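PDB 3V9O: dihydroneopterin aldolase from Burkholderia thailandensis, which belongs to the dihydroneopterin aldolase family and forms here an assembly of four subunits, each with an antiparallel beta sheet and two helices. Local coordinates for residues N52-V57 and A113-T118. Numbering follows the deposited sequence. Where two conformers were deposited one is given.
Sequences NVDLFV and AVRVST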
ATOM      1  N   ASN A  52       6.330  -0.541  12.917  1.00 12.48           N
ATOM      2  CA  ASN A  52       6.895  -0.618  11.574  1.00 12.26           C
ATOM      3  C   ASN A  52       7.745   0.594  11.358  1.00 13.28           C
ATOM      4  O   ASN A  52       7.409   1.703  11.786  1.00 13.59           O
ATOM      5  CB  ASN A  52       5.760  -0.652  10.507  1.00 11.87           C
ATOM      6  CG  ASN A  52       5.121  -1.993  10.462  1.00 12.49           C
ATOM      7  OD1 ASN A  52       5.591  -2.851   9.740  1.00 13.49           O
ATOM      8  ND2 ASN A  52       4.091  -2.237  11.292  1.00 13.85           N
ATOM      9  N   VAL A  53       8.901   0.400  10.696  1.00 12.91           N
ATOM     10  CA  VAL A  53       9.871   1.511  10.509  1.00 13.37           C
ATOM     11  C   VAL A  53      10.379   1.464   9.069  1.00 13.74           C
ATOM     12  O   VAL A  53      10.683   0.393   8.513  1.00 13.43           O
ATOM     13  CB  VAL A  53      11.099   1.336  11.415  1.00 14.02           C
ATOM     14  CG1 VAL A  53      12.123   2.502  11.236  1.00 15.08           C
ATOM     15  CG2 VAL A  53      10.651   1.251  12.917  1.00 16.47           C
ATOM     16  N   ASP A  54      10.477   2.661   8.477  1.00 15.19           N
ATOM     17  CA  ASP A  54      11.111   2.851   7.148  1.00 15.09           C
ATOM     18  C   ASP A  54      12.189   3.913   7.374  1.00 15.12           C
ATOM     19  O   ASP A  54      11.954   4.994   7.919  1.00 15.67           O
ATOM     20  CB  ASP A  54      10.162   3.349   6.078  1.00 15.45           C
ATOM     21  CG  ASP A  54       9.088   2.382   5.718  1.00 22.41           C
ATOM     22  OD1 ASP A  54       9.355   1.249   5.345  1.00 21.59           O
ATOM     23  OD2 ASP A  54       7.921   2.806   5.739  1.00 34.50           O
ATOM     24  N   LEU A  55      13.438   3.592   7.016  1.00 15.44           N
ATOM     25  CA  LEU A  55      14.524   4.540   7.113  1.00 15.56           C
ATOM     26  C   LEU A  55      14.993   4.869   5.698  1.00 14.07           C
ATOM     27  O   LEU A  55      15.296   3.943   4.913  1.00 16.96           O
ATOM     28  CB  LEU A  55      15.616   3.850   7.967  1.00 20.55           C
ATOM     29  CG  LEU A  55      16.630   4.637   8.705  1.00 24.80           C
ATOM     30  CD1 LEU A  55      15.873   5.525   9.718  1.00 23.18           C
ATOM     31  CD2 LEU A  55      17.498   3.625   9.466  1.00 23.14           C
ATOM     32  N   PHE A  56      15.072   6.140   5.326  1.00 15.26           N
ATOM     33  CA  PHE A  56      15.540   6.577   3.978  1.00 15.34           C
ATOM     34  C   PHE A  56      16.950   7.060   4.101  1.00 15.92           C
ATOM     35  O   PHE A  56      17.192   8.032   4.849  1.00 17.77           O
ATOM     36  CB  PHE A  56      14.589   7.596   3.357  1.00 16.79           C
ATOM     37  CG  PHE A  56      13.191   7.002   3.202  1.00 16.54           C
ATOM     38  CD1 PHE A  56      12.255   7.025   4.249  1.00 18.10           C
ATOM     39  CD2 PHE A  56      12.888   6.408   1.981  1.00 19.49           C
ATOM     40  CE1 PHE A  56      10.984   6.395   4.082  1.00 20.25           C
ATOM     41  CE2 PHE A  56      11.637   5.834   1.805  1.00 22.61           C
ATOM     42  CZ  PHE A  56      10.708   5.848   2.836  1.00 20.78           C
ATOM     43  N   VAL A  57      17.869   6.372   3.431  1.00 16.01           N
ATOM     44  CA  VAL A  57      19.294   6.698   3.497  1.00 16.17           C
ATOM     45  C   VAL A  57      19.828   6.961   2.070  1.00 17.51           C
ATOM     46  O   VAL A  57      19.456   6.212   1.131  1.00 17.79           O
ATOM     47  CB  VAL A  57      20.070   5.561   4.244  1.00 15.00           C
ATOM     48  CG1 VAL A  57      19.493   5.377   5.632  1.00 19.22           C
ATOM     49  CG2 VAL A  57      19.961   4.223   3.509  1.00 17.23           C
ATOM     50  N   ALA A 113      15.312  10.555   6.160  1.00 15.95           N
ATOM     51  CA  ALA A 113      13.906  10.573   6.578  1.00 15.40           C
ATOM     52  C   ALA A 113      13.553   9.299   7.307  1.00 14.40           C
ATOM     53  O   ALA A 113      14.267   8.276   7.105  1.00 15.21           O
ATOM     54  CB  ALA A 113      12.964  10.724   5.385  1.00 18.15           C
ATOM     55  N   VAL A 114      12.492   9.340   8.086  1.00 14.49           N
ATOM     56  CA  VAL A 114      12.016   8.121   8.724  0.62 14.38           C
ATOM     57  C   VAL A 114      10.496   8.115   8.782  1.00 16.57           C
ATOM     58  O   VAL A 114       9.848   9.170   8.940  1.00 16.95           O
ATOM     59  CB  VAL A 114      12.708   7.940  10.084  0.62 13.67           C
ATOM     60  CG1 VAL A 114      12.345   9.057  11.015  0.62 16.33           C
ATOM     61  CG2 VAL A 114      12.344   6.553  10.693  0.62 15.37           C
ATOM     62  N   ARG A 115       9.911   6.927   8.609  1.00 14.34           N
ATOM     63  CA  ARG A 115       8.477   6.725   8.814  1.00 14.76           C
ATOM     64  C   ARG A 115       8.424   5.736   9.993  1.00 13.12           C
ATOM     65  O   ARG A 115       9.093   4.670   9.921  1.00 15.66           O
ATOM     66  CB  ARG A 115       7.779   6.141   7.594  1.00 15.76           C
ATOM     67  CG  ARG A 115       6.219   6.033   7.830  1.00 17.60           C
ATOM     68  CD  ARG A 115       5.504   5.377   6.642  1.00 27.08           C
ATOM     69  NE  ARG A 115       5.868   3.940   6.563  1.00 31.90           N
ATOM     70  CZ  ARG A 115       5.305   2.916   7.258  1.00 37.40           C
ATOM     71  NH1 ARG A 115       4.315   3.085   8.148  1.00 38.03           N
ATOM     72  NH2 ARG A 115       5.765   1.674   7.062  1.00 37.62           N
ATOM     73  N   VAL A 116       7.643   6.003  11.025  1.00 13.05           N
ATOM     74  CA  VAL A 116       7.432   5.082  12.147  1.00 12.42           C
ATOM     75  C   VAL A 116       5.949   5.009  12.431  1.00 12.77           C
ATOM     76  O   VAL A 116       5.254   6.020  12.456  1.00 13.17           O
ATOM     77  CB  VAL A 116       8.079   5.571  13.423  1.00 13.22           C
ATOM     78  CG1 VAL A 116       7.870   4.518  14.558  1.00 14.61           C
ATOM     79  CG2 VAL A 116       9.564   5.844  13.200  1.00 16.50           C
ATOM     80  N   SER A 117       5.440   3.785  12.558  1.00 11.78           N
ATOM     81  CA  SER A 117       4.087   3.568  13.072  1.00 13.18           C
ATOM     82  C   SER A 117       4.169   2.654  14.286  1.00 11.16           C
ATOM     83  O   SER A 117       4.968   1.699  14.345  1.00 12.67           O
ATOM     84  CB  SER A 117       3.095   3.020  12.022  1.00 13.03           C
ATOM     85  OG  SER A 117       3.467   1.711  11.614  1.00 14.30           O
ATOM     86  N   THR A 118       3.300   2.932  15.235  1.00 12.14           N
ATOM     87  CA  THR A 118       2.996   2.006  16.339  1.00 12.32           C
ATOM     88  C   THR A 118       1.526   1.667  16.275  1.00 13.18           C
ATOM     89  O   THR A 118       0.725   2.467  15.787  1.00 13.18           O
ATOM     90  CB  THR A 118       3.332   2.617  17.746  1.00 13.17           C
ATOM     91  OG1 THR A 118       2.522   3.787  17.929  1.00 15.50           O
ATOM     92  CG2 THR A 118       4.839   3.070  17.806  1.00 14.15           C
TER
HETATM   93  O   HOH W   1       2.722  -0.484  13.222  1.00 14.20           O
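The guanidinium of Arg115 takes the carboxylate of Asp54 at its edge, near its own plane, and both of its bonds there converge on one oxygen. Arg115 NE comes within 2.5 Å of Asp54 OD2, shorter than expected, so the exact length should be read with caution, while Arg115 NH2 adds a weak, bent bond to that same oxygen (129° at the hydrogen). Both donors use OD2, and the two planes stand 53° apart, so the pair is neither two-oxygen nor flat; Asp54 OD1 is taken instead by Arg24, and Arg115 NH1 goes on to Glu133. The arginine chain runs straight out from the backbone and bends at chi3 (69°), which folds its head across to Asp54. Asn52 CB approaches the guanidinium obliquely. The Phe56 ring has Ala113 O at its edge, in its plane, and its CD1 lies 3.9 Å from Ala113 CB; its ring also meets that of Phe135, the planes nearly parallel. At the other end, water 1 joins Asn52 ND2, whose hydrogen it accepts, to Ser117 OG, while Asn52 OD1 is bonded to Asn29 N.

Beneath these groups the backbones pair antiparallel. Asn52, Asp54 and Phe56 face Ser117, Arg115 and Ala113 in hydrogen-bonded pairs, from Asp54 N to Arg115 O at 2.8 Å to a weak Ala113 N to Phe56 O bond at 3.4 Å. On the reverse face, in the conformer described, Val114 CG2 packs against Leu55 CD1 (3.8 Å) and Val53 CG1 (4.1 Å). This apolar side, with Val116, lies against helices 76-87 and 94-106. Strands 47-58 and 113-120 are the central two of the four-stranded antiparallel sheet, with two helices packed on one face, as in the tunnelling fold (T-fold) to which dihydroneopterin aldolases belong.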